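Local coordinates for protein metal-dependent phosphohydrolase, HDOD domain-containing (Geobacter sulfurreducens, PDB 3HC1) that is of unknown function but binds two iron(III) ions in an HD-type site and is probably related to metal-dependent phosphohydrolases, at residues Pro27-Ile32 with Cys101-Leu106; Lys39-Asp44 with Pro142-Val147; Val196-Ala201 with Ile210-Leu215. One frame throughout, in Å; residues are numbered along the deposited sequence.

Interaction 1. Residues Pro27-Ile32 with Cys101-Leu106; sequences PTVPDI and CAIVDL
Leu106 and Ala102, four residues apart on the long helix 82-108, receive the two ends of an extended, proline-rich strip, Pro27-Ile32. The pairing is a good example of how a loop in the all-helical HDOD domain can be laid along a helix by apolar contacts, without a hydrogen bond between the two segments. The strip runs against the helix direction. At one end Leu106, with CG anti to its own N (chi1 176°), brings CD1 to 3.8 Å from Pro27 CB, while its other methyl, CD2, faces Val29 CG1 at 4.3 Å. In the middle, Val29 and Ile103 lie side by side and point the same way; CG1 of the valine meets CD1 of the isoleucine at 3.8 Å. At the far end Ile32 CG2 rests 3.8 Å from Ala102 CB, and Pro30 CG lies 4.4 Å from Ala102 CB. Pro30 is also the N-cap residue of helix 31-39, so the strip turns into a helix just where it passes over Ala102.

Further out, Trp204 packs on Val29 and donates a hydrogen bond from NE1 to Pro27 O, and Phe158 and Phe162 of helix 154-162 touch Pro27. Helix 82-108 itself is kinked here: the N atoms of Asp105 and Leu106 lack the usual i to i-4 bond. Arg63 bonds through NH1 to Cys101 O and through NH2 forms a salt bridge with Asp105 OD1. At the kink only weak i to i-3 bonds remain within the segment, Asp105 N to Ala102 O at 3.4 Å and Leu106 N to Ile103 O at 3.0 Å.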
ATOM      1  N   PRO A  27      17.546   0.866  -0.521  1.00 30.97           N
ATOM      2  CA  PRO A  27      16.733   0.792  -1.725  1.00 33.49           C
ATOM      3  C   PRO A  27      16.321   2.165  -2.263  1.00 33.65           C
ATOM      4  O   PRO A  27      16.179   3.154  -1.501  1.00 30.17           O
ATOM      5  CB  PRO A  27      15.511  -0.009  -1.276  1.00 31.19           C
ATOM      6  CG  PRO A  27      15.396   0.250   0.178  1.00 32.67           C
ATOM      7  CD  PRO A  27      16.808   0.433   0.672  1.00 30.38           C
ATOM      8  N   THR A  28      16.091   2.200  -3.564  1.00 36.84           N
ATOM      9  CA  THR A  28      15.640   3.395  -4.263  0.50 37.61           C
ATOM     10  C   THR A  28      14.311   3.099  -4.964  1.00 38.63           C
ATOM     11  O   THR A  28      13.983   1.937  -5.198  1.00 39.86           O
ATOM     12  CB  THR A  28      16.678   3.838  -5.308  0.50 37.55           C
ATOM     13  OG1 THR A  28      16.261   5.071  -5.895  0.50 37.91           O
ATOM     14  CG2 THR A  28      16.852   2.780  -6.398  0.50 38.05           C
ATOM     15  N   VAL A  29      13.565   4.152  -5.289  1.00 37.78           N
ATOM     16  CA  VAL A  29      12.407   4.043  -6.176  1.00 38.66           C
ATOM     17  C   VAL A  29      12.681   4.887  -7.437  1.00 36.98           C
ATOM     18  O   VAL A  29      13.268   5.980  -7.336  1.00 36.34           O
ATOM     19  CB  VAL A  29      11.098   4.506  -5.463  1.00 39.79           C
ATOM     20  CG1 VAL A  29      10.669   3.470  -4.419  1.00 37.03           C
ATOM     21  CG2 VAL A  29      11.277   5.860  -4.799  1.00 39.41           C
ATOM     22  N   PRO A  30      12.258   4.400  -8.630  1.00 36.44           N
ATOM     23  CA  PRO A  30      12.363   5.153  -9.907  1.00 36.64           C
ATOM     24  C   PRO A  30      11.906   6.598  -9.835  1.00 35.25           C
ATOM     25  O   PRO A  30      10.977   6.929  -9.067  1.00 33.02           O
ATOM     26  CB  PRO A  30      11.410   4.387 -10.828  1.00 36.56           C
ATOM     27  CG  PRO A  30      11.482   2.991 -10.340  1.00 39.68           C
ATOM     28  CD  PRO A  30      11.754   3.035  -8.862  1.00 38.34           C
ATOM     29  N   ASP A  31      12.513   7.461 -10.644  1.00 34.01           N
ATOM     30  CA  ASP A  31      12.043   8.850 -10.727  1.00 34.98           C
ATOM     31  C   ASP A  31      10.572   8.932 -11.111  1.00 30.44           C
ATOM     32  O   ASP A  31       9.862   9.874 -10.692  1.00 29.37           O
ATOM     33  CB  ASP A  31      12.888   9.686 -11.699  1.00 36.30           C
ATOM     34  CG  ASP A  31      14.282   9.899 -11.183  1.00 51.02           C
ATOM     35  OD1 ASP A  31      15.096   8.942 -11.257  1.00 67.18           O
ATOM     36  OD2 ASP A  31      14.552  11.000 -10.658  1.00 67.58           O
ATOM     37  N   ILE A  32      10.111   7.964 -11.901  1.00 29.03           N
ATOM     38  CA  ILE A  32       8.708   7.997 -12.367  1.00 30.30           C
ATOM     39  C   ILE A  32       7.715   7.838 -11.191  1.00 28.28           C
ATOM     40  O   ILE A  32       6.622   8.429 -11.184  1.00 30.01           O
ATOM     41  CB  ILE A  32       8.435   6.988 -13.536  1.00 28.24           C
ATOM     42  CG1 ILE A  32       7.121   7.358 -14.266  1.00 31.21           C
ATOM     43  CG2 ILE A  32       8.462   5.568 -13.064  1.00 27.68           C
ATOM     44  CD1 ILE A  32       6.981   6.773 -15.669  1.00 23.10           C
ATOM     45  N   CYS A 101       3.371  -0.701 -11.965  1.00 21.05           N
ATOM     46  CA  CYS A 101       4.295  -1.482 -12.770  1.00 20.91           C
ATOM     47  C   CYS A 101       5.712  -1.101 -12.551  1.00 17.95           C
ATOM     48  O   CYS A 101       6.565  -1.922 -12.781  1.00 22.19           O
ATOM     49  CB  CYS A 101       3.961  -1.391 -14.256  1.00 19.25           C
ATOM     50  SG  CYS A 101       2.371  -2.163 -14.562  1.00 26.10           S
ATOM     51  N   ALA A 102       5.951   0.111 -12.059  1.00 24.75           N
ATOM     52  CA  ALA A 102       7.309   0.564 -11.730  1.00 27.19           C
ATOM     53  C   ALA A 102       7.670   0.189 -10.297  1.00 25.46           C
ATOM     54  O   ALA A 102       8.784  -0.202 -10.043  1.00 22.18           O
ATOM     55  CB  ALA A 102       7.470   2.099 -11.926  1.00 26.66           C
ATOM     56  N   ILE A 103       6.733   0.318  -9.367  1.00 24.04           N
ATOM     57  CA  ILE A 103       7.040   0.057  -7.964  1.00 18.89           C
ATOM     58  C   ILE A 103       7.308  -1.473  -7.740  1.00 20.80           C
ATOM     59  O   ILE A 103       7.937  -1.855  -6.763  1.00 22.22           O
ATOM     60  CB  ILE A 103       5.955   0.615  -7.058  1.00 20.41           C
ATOM     61  CG1 ILE A 103       6.472   0.820  -5.615  1.00 30.31           C
ATOM     62  CG2 ILE A 103       4.703  -0.230  -7.071  1.00 20.63           C
ATOM     63  CD1 ILE A 103       7.278   2.065  -5.463  1.00 36.14           C
ATOM     64  N   VAL A 104       6.828  -2.328  -8.636  1.00 17.07           N
ATOM     65  CA  VAL A 104       6.988  -3.770  -8.438  1.00 18.65           C
ATOM     66  C   VAL A 104       8.488  -4.165  -8.368  1.00 20.07           C
ATOM     67  O   VAL A 104       8.840  -5.088  -7.653  1.00 18.16           O
ATOM     68  CB  VAL A 104       6.193  -4.615  -9.414  1.00 18.09           C
ATOM     69  CG1 VAL A 104       6.716  -4.442 -10.860  1.00 19.36           C
ATOM     70  CG2 VAL A 104       6.202  -6.104  -8.958  1.00 18.99           C
ATOM     71  N   ASP A 105       9.368  -3.428  -9.041  1.00 17.82           N
ATOM     72  CA  ASP A 105      10.812  -3.705  -8.936  1.00 19.56           C
ATOM     73  C   ASP A 105      11.356  -3.577  -7.517  1.00 17.68           C
ATOM     74  O   ASP A 105      12.229  -4.323  -7.127  1.00 19.96           O
ATOM     75  CB  ASP A 105      11.630  -2.801  -9.877  1.00 20.74           C
ATOM     76  CG  ASP A 105      11.378  -3.109 -11.325  1.00 19.66           C
ATOM     77  OD1 ASP A 105      11.145  -4.286 -11.651  1.00 27.88           O
ATOM     78  OD2 ASP A 105      11.383  -2.165 -12.140  1.00 41.43           O
ATOM     79  N   LEU A 106      10.832  -2.645  -6.749  1.00 16.68           N
ATOM     80  CA  LEU A 106      11.156  -2.549  -5.336  1.00 19.67           C
ATOM     81  C   LEU A 106      10.858  -3.835  -4.549  1.00 18.98           C
ATOM     82  O   LEU A 106      11.635  -4.223  -3.700  1.00 18.20           O
ATOM     83  CB  LEU A 106      10.426  -1.386  -4.690  1.00 17.21           C
ATOM     84  CG  LEU A 106      10.650  -1.273  -3.155  1.00 20.79           C
ATOM     85  CD1 LEU A 106      12.106  -0.786  -2.850  1.00 18.16           C
ATOM     86  CD2 LEU A 106       9.642  -0.314  -2.585  1.00 26.47           C
TER

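Interaction 2. Residues Lys39-Asp44 with Pro142-Val147; sequences KLNDPD and PVNVYV
Asn144 ND2 is gripped twice: it donates to Asn41 OD1 at 3.1 Å and to a water at 2.9 Å. The amide stands on helix 142-150 of the HDOD domain, and its partner belongs to a type I beta turn, Lys39-Asp42, at the C-terminal end of helix 31-39. The direct bond is bent (146° at the hydrogen), with the donor above the carbonyl plane of Asn41, and the two side chains cross at about a right angle with their amide planes 39° apart. The water adds a weak second link, accepting also from Asn41 ND2.

Leu40, the first corner residue of the turn, supplies the apolar half of this joint. It slides past Asn144 in the opposite direction, leaving CB 3.3 Å from Asn144 OD1. Its branched end divides the work: CD2 lies across Val143, 3.7 Å from CG1, and CD1 reaches tip to tip toward Val147 CG2. Glu96 touches Val143 and Phe99 touches Val147, both from helix 82-108, and Arg95 of the same helix bonds to Asp42 O. The turn that presents Leu40 and Asn41 is closed by Asp42 N bonding to Lys39 O at 3.0 Å.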
ATOM      1  N   LYS A  39       2.502  14.434  -8.619  1.00 45.99           N
ATOM      2  CA  LYS A  39       1.522  15.063  -9.511  1.00 42.91           C
ATOM      3  C   LYS A  39       0.063  14.616  -9.281  1.00 41.25           C
ATOM      4  O   LYS A  39      -0.856  15.065  -9.966  1.00 42.17           O
ATOM      5  CB  LYS A  39       1.931  14.769 -10.959  1.00 44.50           C
ATOM      6  CG  LYS A  39       3.349  15.240 -11.358  1.00 48.50           C
ATOM      7  CD  LYS A  39       3.318  16.601 -12.040  1.00 49.86           C
ATOM      8  CE  LYS A  39       4.727  17.130 -12.327  1.00 58.27           C
ATOM      9  NZ  LYS A  39       5.397  16.559 -13.549  1.00 62.51           N
ATOM     10  N   LEU A  40      -0.163  13.752  -8.305  1.00 39.95           N
ATOM     11  CA  LEU A  40      -1.461  13.141  -8.133  1.00 39.08           C
ATOM     12  C   LEU A  40      -2.631  14.114  -8.033  1.00 40.05           C
ATOM     13  O   LEU A  40      -3.766  13.767  -8.411  1.00 38.12           O
ATOM     14  CB  LEU A  40      -1.425  12.197  -6.925  1.00 41.20           C
ATOM     15  CG  LEU A  40      -0.638  10.902  -7.190  1.00 39.74           C
ATOM     16  CD1 LEU A  40      -0.395  10.114  -5.921  1.00 37.95           C
ATOM     17  CD2 LEU A  40      -1.374  10.046  -8.259  1.00 31.60           C
ATOM     18  N   ASN A  41      -2.378  15.331  -7.543  1.00 40.29           N
ATOM     19  CA  ASN A  41      -3.464  16.304  -7.344  1.00 39.89           C
ATOM     20  C   ASN A  41      -3.737  17.254  -8.522  1.00 40.27           C
ATOM     21  O   ASN A  41      -4.716  17.997  -8.477  1.00 38.23           O
ATOM     22  CB  ASN A  41      -3.232  17.092  -6.047  1.00 40.74           C
ATOM     23  CG  ASN A  41      -3.407  16.224  -4.818  1.00 39.19           C
ATOM     24  OD1 ASN A  41      -4.343  15.434  -4.749  1.00 35.41           O
ATOM     25  ND2 ASN A  41      -2.511  16.364  -3.848  1.00 34.00           N
ATOM     26  N   ASP A  42      -2.903  17.194  -9.565  1.00 41.46           N
ATOM     27  CA  ASP A  42      -3.022  18.062 -10.740  0.50 41.65           C
ATOM     28  C   ASP A  42      -4.023  17.433 -11.750  1.00 41.84           C
ATOM     29  O   ASP A  42      -3.669  16.487 -12.467  1.00 40.56           O
ATOM     30  CB  ASP A  42      -1.628  18.267 -11.380  0.50 40.77           C
ATOM     31  CG  ASP A  42      -0.502  18.401 -10.338  0.50 44.71           C
ATOM     32  OD1 ASP A  42      -0.759  18.153  -9.140  0.50 51.30           O
ATOM     33  OD2 ASP A  42       0.645  18.740 -10.710  0.50 46.56           O
ATOM     34  N   PRO A  43      -5.268  17.958 -11.826  1.00 45.00           N
ATOM     35  CA  PRO A  43      -6.183  17.340 -12.809  1.00 48.42           C
ATOM     36  C   PRO A  43      -5.841  17.600 -14.307  1.00 49.70           C
ATOM     37  O   PRO A  43      -6.291  16.844 -15.177  1.00 50.17           O
ATOM     38  CB  PRO A  43      -7.554  17.959 -12.461  1.00 49.85           C
ATOM     39  CG  PRO A  43      -7.290  19.041 -11.390  1.00 47.13           C
ATOM     40  CD  PRO A  43      -5.818  19.221 -11.288  1.00 46.56           C
ATOM     41  N   ASP A  44      -5.056  18.641 -14.593  1.00 50.51           N
ATOM     42  CA  ASP A  44      -4.856  19.109 -15.974  1.00 51.68           C
ATOM     43  C   ASP A  44      -3.481  18.793 -16.546  1.00 50.40           C
ATOM     44  O   ASP A  44      -2.920  19.602 -17.277  1.00 52.42           O
ATOM     45  CB  ASP A  44      -5.123  20.617 -16.067  1.00 51.69           C
ATOM     46  CG  ASP A  44      -6.432  21.013 -15.410  1.00 55.52           C
ATOM     47  OD1 ASP A  44      -7.466  20.358 -15.686  1.00 51.44           O
ATOM     48  OD2 ASP A  44      -6.422  21.963 -14.597  1.00 62.39           O
ATOM     49  N   PRO A 142      -9.060   9.192  -5.405  1.00 26.21           N
ATOM     50  CA  PRO A 142      -8.798   7.842  -4.873  1.00 24.53           C
ATOM     51  C   PRO A 142      -7.442   7.244  -5.262  1.00 25.08           C
ATOM     52  O   PRO A 142      -6.952   6.345  -4.558  1.00 21.56           O
ATOM     53  CB  PRO A 142      -9.931   6.990  -5.442  1.00 27.09           C
ATOM     54  CG  PRO A 142     -10.585   7.841  -6.549  1.00 28.98           C
ATOM     55  CD  PRO A 142     -10.257   9.250  -6.282  1.00 26.29           C
ATOM     56  N   VAL A 143      -6.827   7.694  -6.359  1.00 22.38           N
ATOM     57  CA  VAL A 143      -5.491   7.207  -6.683  1.00 19.55           C
ATOM     58  C   VAL A 143      -4.476   7.520  -5.554  1.00 18.48           C
ATOM     59  O   VAL A 143      -3.568   6.743  -5.321  1.00 20.03           O
ATOM     60  CB  VAL A 143      -5.019   7.618  -8.124  1.00 21.35           C
ATOM     61  CG1 VAL A 143      -3.605   7.074  -8.408  1.00 18.71           C
ATOM     62  CG2 VAL A 143      -5.990   7.037  -9.182  1.00 24.68           C
ATOM     63  N   ASN A 144      -4.647   8.645  -4.847  1.00 18.85           N
ATOM     64  CA  ASN A 144      -3.780   9.021  -3.712  1.00 20.58           C
ATOM     65  C   ASN A 144      -3.877   7.994  -2.569  1.00 15.99           C
ATOM     66  O   ASN A 144      -2.874   7.677  -1.925  1.00 18.35           O
ATOM     67  CB  ASN A 144      -4.165  10.370  -3.116  1.00 22.28           C
ATOM     68  CG  ASN A 144      -3.966  11.516  -4.066  1.00 29.10           C
ATOM     69  OD1 ASN A 144      -4.162  11.390  -5.259  1.00 38.87           O
ATOM     70  ND2 ASN A 144      -3.615  12.643  -3.526  1.00 29.18           N
ATOM     71  N   VAL A 145      -5.062   7.435  -2.409  1.00 14.72           N
ATOM     72  CA  VAL A 145      -5.273   6.394  -1.402  1.00 19.79           C
ATOM     73  C   VAL A 145      -4.641   5.101  -1.884  1.00 17.02           C
ATOM     74  O   VAL A 145      -4.084   4.338  -1.100  1.00 14.65           O
ATOM     75  CB  VAL A 145      -6.773   6.158  -1.115  1.00 19.89           C
ATOM     76  CG1 VAL A 145      -6.973   5.184   0.021  1.00 21.15           C
ATOM     77  CG2 VAL A 145      -7.478   7.463  -0.783  1.00 18.13           C
ATOM     78  N   TYR A 146      -4.811   4.797  -3.158  1.00 16.82           N
ATOM     79  CA  TYR A 146      -4.182   3.631  -3.744  1.00 16.36           C
ATOM     80  C   TYR A 146      -2.641   3.647  -3.512  1.00 19.34           C
ATOM     81  O   TYR A 146      -2.057   2.655  -3.070  1.00 17.16           O
ATOM     82  CB  TYR A 146      -4.472   3.536  -5.240  1.00 18.59           C
ATOM     83  CG  TYR A 146      -3.841   2.322  -5.908  1.00 18.80           C
ATOM     84  CD1 TYR A 146      -2.569   2.396  -6.439  1.00 14.43           C
ATOM     85  CD2 TYR A 146      -4.522   1.126  -6.026  1.00 20.51           C
ATOM     86  CE1 TYR A 146      -1.974   1.331  -7.042  1.00 17.03           C
ATOM     87  CE2 TYR A 146      -3.908   0.012  -6.673  1.00 11.73           C
ATOM     88  CZ  TYR A 146      -2.639   0.131  -7.150  1.00 15.14           C
ATOM     89  OH  TYR A 146      -2.023  -0.909  -7.790  1.00 17.29           O
ATOM     90  N   VAL A 147      -2.013   4.761  -3.845  1.00 17.91           N
ATOM     91  CA  VAL A 147      -0.561   4.893  -3.760  1.00 17.70           C
ATOM     92  C   VAL A 147      -0.116   4.783  -2.272  1.00 14.69           C
ATOM     93  O   VAL A 147       0.794   4.030  -2.004  1.00 17.28           O
ATOM     94  CB  VAL A 147      -0.062   6.202  -4.421  1.00 16.74           C
ATOM     95  CG1 VAL A 147       1.360   6.541  -3.985  1.00 19.60           C
ATOM     96  CG2 VAL A 147      -0.146   6.103  -5.964  1.00 19.93           C
TER
HETATM   97  O   HOH W   1      -3.393  14.341  -1.174  1.00 42.96           O

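Interaction 3. Residues Val196-Ala201 with Ile210-Leu215; sequences VGFALA and ICDTIL
Helices 193-203 and 208-216 run nearly antiparallel, their segments Val196-Ala201 and Ile210-Leu215 inclined at 164° with axes only 8.0 Å apart. Gly197, with no side chain, lets Ile214 CG2 lie against its backbone, 3.3 Å from Gly197 C. The two arms of Ile214 share the neighbouring helix between them: the CG2 branch, trans to the amide nitrogen, meets the glycine, while CD1 goes on to Ala201 CB at 3.5 Å. Cys211 closes the same row, setting SG 3.7 Å from Ala201 CB.

Phe198 supplies the flank. Its ring swings across to the other helix and is met on three sides. In the ring plane, CD1 abuts Cys211 O at 3.2 Å and CE1 faces Asp212 OD1 at 3.7 Å, so that two oxygens lie toward the slightly positive ring edge; the carboxylate is tilted only 11° from the ring. Leu215 places CD2 over one face. Toward the other face lies Cys211 SG, an oblique sulfur-aromatic contact at 5.3 Å from the ring centroid. The other carboxylate oxygen, Asp212 OD2, is hydrogen-bonded to Tyr225 OH.

Around the pair, Leu13 of helix 9-21 touches Phe198, and Val154 of helix 154-162 packs on both Ile214 and Leu200. The side chain of Ile214 comes within about 5 Å of those of His152 and His217, ligands of the two irons. His193 begins the first helix, and His217 and His218 directly follow the second; all three are iron ligands. The arrangement is thus a tightly packed antiparallel helical hairpin that backs the di-iron centre of an HD-type domain.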
ATOM      1  N   VAL A 196      10.578   2.877  10.410  1.00 13.74           N
ATOM      2  CA  VAL A 196      11.522   2.662   9.353  1.00 12.52           C
ATOM      3  C   VAL A 196      10.932   3.083   8.029  1.00 14.35           C
ATOM      4  O   VAL A 196      11.629   3.712   7.250  1.00 17.00           O
ATOM      5  CB  VAL A 196      11.997   1.164   9.278  1.00 11.93           C
ATOM      6  CG1 VAL A 196      12.942   0.857   8.076  1.00 14.85           C
ATOM      7  CG2 VAL A 196      12.751   0.849  10.574  1.00 10.55           C
ATOM      8  N   GLY A 197       9.674   2.716   7.759  1.00 12.91           N
ATOM      9  CA  GLY A 197       9.047   3.071   6.459  1.00 14.25           C
ATOM     10  C   GLY A 197       8.918   4.579   6.335  1.00 13.54           C
ATOM     11  O   GLY A 197       9.069   5.163   5.239  1.00 17.32           O
ATOM     12  N   PHE A 198       8.609   5.204   7.452  1.00 13.49           N
ATOM     13  CA  PHE A 198       8.502   6.710   7.483  1.00 16.98           C
ATOM     14  C   PHE A 198       9.852   7.347   7.132  1.00 17.57           C
ATOM     15  O   PHE A 198       9.938   8.205   6.238  1.00 16.49           O
ATOM     16  CB  PHE A 198       8.018   7.143   8.867  1.00 16.67           C
ATOM     17  CG  PHE A 198       7.903   8.614   9.043  1.00 14.30           C
ATOM     18  CD1 PHE A 198       6.697   9.273   8.722  1.00 11.69           C
ATOM     19  CD2 PHE A 198       8.984   9.345   9.537  1.00 17.97           C
ATOM     20  CE1 PHE A 198       6.581  10.638   8.957  1.00 11.54           C
ATOM     21  CE2 PHE A 198       8.897  10.735   9.720  1.00 19.23           C
ATOM     22  CZ  PHE A 198       7.691  11.365   9.410  1.00 11.55           C
ATOM     23  N   ALA A 199      10.905   6.881   7.806  1.00 15.85           N
ATOM     24  CA  ALA A 199      12.271   7.384   7.591  1.00 16.44           C
ATOM     25  C   ALA A 199      12.663   7.190   6.136  1.00 17.06           C
ATOM     26  O   ALA A 199      13.311   8.024   5.561  1.00 15.70           O
ATOM     27  CB  ALA A 199      13.277   6.632   8.465  1.00 14.32           C
ATOM     28  N   LEU A 200      12.266   6.058   5.555  1.00 17.22           N
ATOM     29  CA  LEU A 200      12.554   5.736   4.157  1.00 14.22           C
ATOM     30  C   LEU A 200      11.826   6.595   3.153  1.00 15.01           C
ATOM     31  O   LEU A 200      12.427   7.193   2.247  1.00 16.31           O
ATOM     32  CB  LEU A 200      12.336   4.220   3.867  1.00 16.82           C
ATOM     33  CG  LEU A 200      12.792   3.704   2.488  1.00 23.91           C
ATOM     34  CD1 LEU A 200      14.270   3.926   2.177  1.00 23.41           C
ATOM     35  CD2 LEU A 200      12.433   2.242   2.346  1.00 20.46           C
ATOM     36  N   ALA A 201      10.541   6.730   3.349  1.00 16.29           N
ATOM     37  CA  ALA A 201       9.736   7.586   2.522  1.00 13.63           C
ATOM     38  C   ALA A 201      10.168   9.065   2.639  1.00 15.05           C
ATOM     39  O   ALA A 201      10.175   9.800   1.620  1.00 15.92           O
ATOM     40  CB  ALA A 201       8.244   7.410   2.908  1.00 12.45           C
ATOM     41  N   ILE A 210       1.687  10.513   2.575  1.00 18.74           N
ATOM     42  CA  ILE A 210       2.142   9.117   2.385  1.00 15.53           C
ATOM     43  C   ILE A 210       2.992   8.726   3.578  1.00 16.93           C
ATOM     44  O   ILE A 210       2.783   7.658   4.165  1.00 17.13           O
ATOM     45  CB  ILE A 210       2.961   8.938   1.053  1.00 11.91           C
ATOM     46  CG1 ILE A 210       2.049   9.192  -0.151  1.00 19.80           C
ATOM     47  CG2 ILE A 210       3.584   7.532   0.950  1.00 11.25           C
ATOM     48  CD1 ILE A 210       2.767   9.562  -1.467  1.00 14.41           C
ATOM     49  N   CYS A 211       3.964   9.561   3.935  1.00 15.63           N
ATOM     50  CA  CYS A 211       4.816   9.297   5.106  1.00 14.82           C
ATOM     51  C   CYS A 211       4.001   9.000   6.330  1.00 19.39           C
ATOM     52  O   CYS A 211       4.253   8.021   7.042  1.00 17.74           O
ATOM     53  CB  CYS A 211       5.741  10.486   5.361  1.00 16.35           C
ATOM     54  SG  CYS A 211       6.984  10.717   4.060  1.00 16.10           S
ATOM     55  N   ASP A 212       2.995   9.828   6.590  1.00 15.68           N
ATOM     56  CA  ASP A 212       2.182   9.597   7.792  1.00 16.06           C
ATOM     57  C   ASP A 212       1.333   8.295   7.690  1.00 14.97           C
ATOM     58  O   ASP A 212       1.042   7.675   8.674  1.00 11.98           O
ATOM     59  CB  ASP A 212       1.255  10.776   7.985  1.00 18.04           C
ATOM     60  CG  ASP A 212       1.986  12.072   8.342  1.00 18.85           C
ATOM     61  OD1 ASP A 212       3.248  12.105   8.488  1.00 14.88           O
ATOM     62  OD2 ASP A 212       1.268  13.105   8.424  1.00 21.00           O
ATOM     63  N   THR A 213       0.923   7.906   6.493  1.00 11.70           N
ATOM     64  CA  THR A 213       0.143   6.714   6.331  1.00 12.63           C
ATOM     65  C   THR A 213       1.018   5.521   6.746  1.00 15.11           C
ATOM     66  O   THR A 213       0.567   4.708   7.549  1.00 15.86           O
ATOM     67  CB  THR A 213      -0.331   6.505   4.898  1.00 16.04           C
ATOM     68  OG1 THR A 213      -1.263   7.534   4.525  1.00 14.23           O
ATOM     69  CG2 THR A 213      -0.980   5.110   4.756  1.00 12.73           C
ATOM     70  N   ILE A 214       2.286   5.528   6.304  1.00 15.88           N
ATOM     71  CA  ILE A 214       3.308   4.494   6.652  1.00 14.16           C
ATOM     72  C   ILE A 214       3.553   4.467   8.178  1.00 16.63           C
ATOM     73  O   ILE A 214       3.548   3.415   8.774  1.00 16.58           O
ATOM     74  CB  ILE A 214       4.595   4.725   5.849  1.00 16.11           C
ATOM     75  CG1 ILE A 214       4.359   4.621   4.340  1.00 13.69           C
ATOM     76  CG2 ILE A 214       5.714   3.715   6.231  1.00 15.11           C
ATOM     77  CD1 ILE A 214       5.567   5.214   3.522  1.00 13.22           C
ATOM     78  N   LEU A 215       3.603   5.640   8.814  1.00 16.46           N
ATOM     79  CA  LEU A 215       3.855   5.745  10.252  1.00 15.91           C
ATOM     80  C   LEU A 215       2.704   5.280  11.138  1.00 16.43           C
ATOM     81  O   LEU A 215       2.928   4.680  12.213  1.00 17.83           O
ATOM     82  CB  LEU A 215       4.202   7.211  10.613  1.00 16.27           C
ATOM     83  CG  LEU A 215       4.556   7.540  12.077  1.00 15.90           C
ATOM     84  CD1 LEU A 215       5.732   6.681  12.579  1.00 18.87           C
ATOM     85  CD2 LEU A 215       4.862   9.045  12.261  1.00 13.60           C
TER

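Overall arrangement
From the N terminus, the chain first lays down 27-32, then helix 31-39 and the segment 39-44 at its end. Interaction 1 closes its loop when helix 82-108 arrives at 101-106; interaction 2 closes later, at helix 142-150. Their segments alternate, so the two loops cross, and together they engage the two ends of helix 31-39. Interaction 3 follows in series as a local hairpin of helices 193-203 and 208-216. That hairpin touches both earlier contacts: Leu200 CD2 meets Pro27 CG, and Ile210 CD1 meets Val147 CG1, each at 4.2 Å. Interactions 1 and 2, with centres about 17 Å apart, do not touch directly.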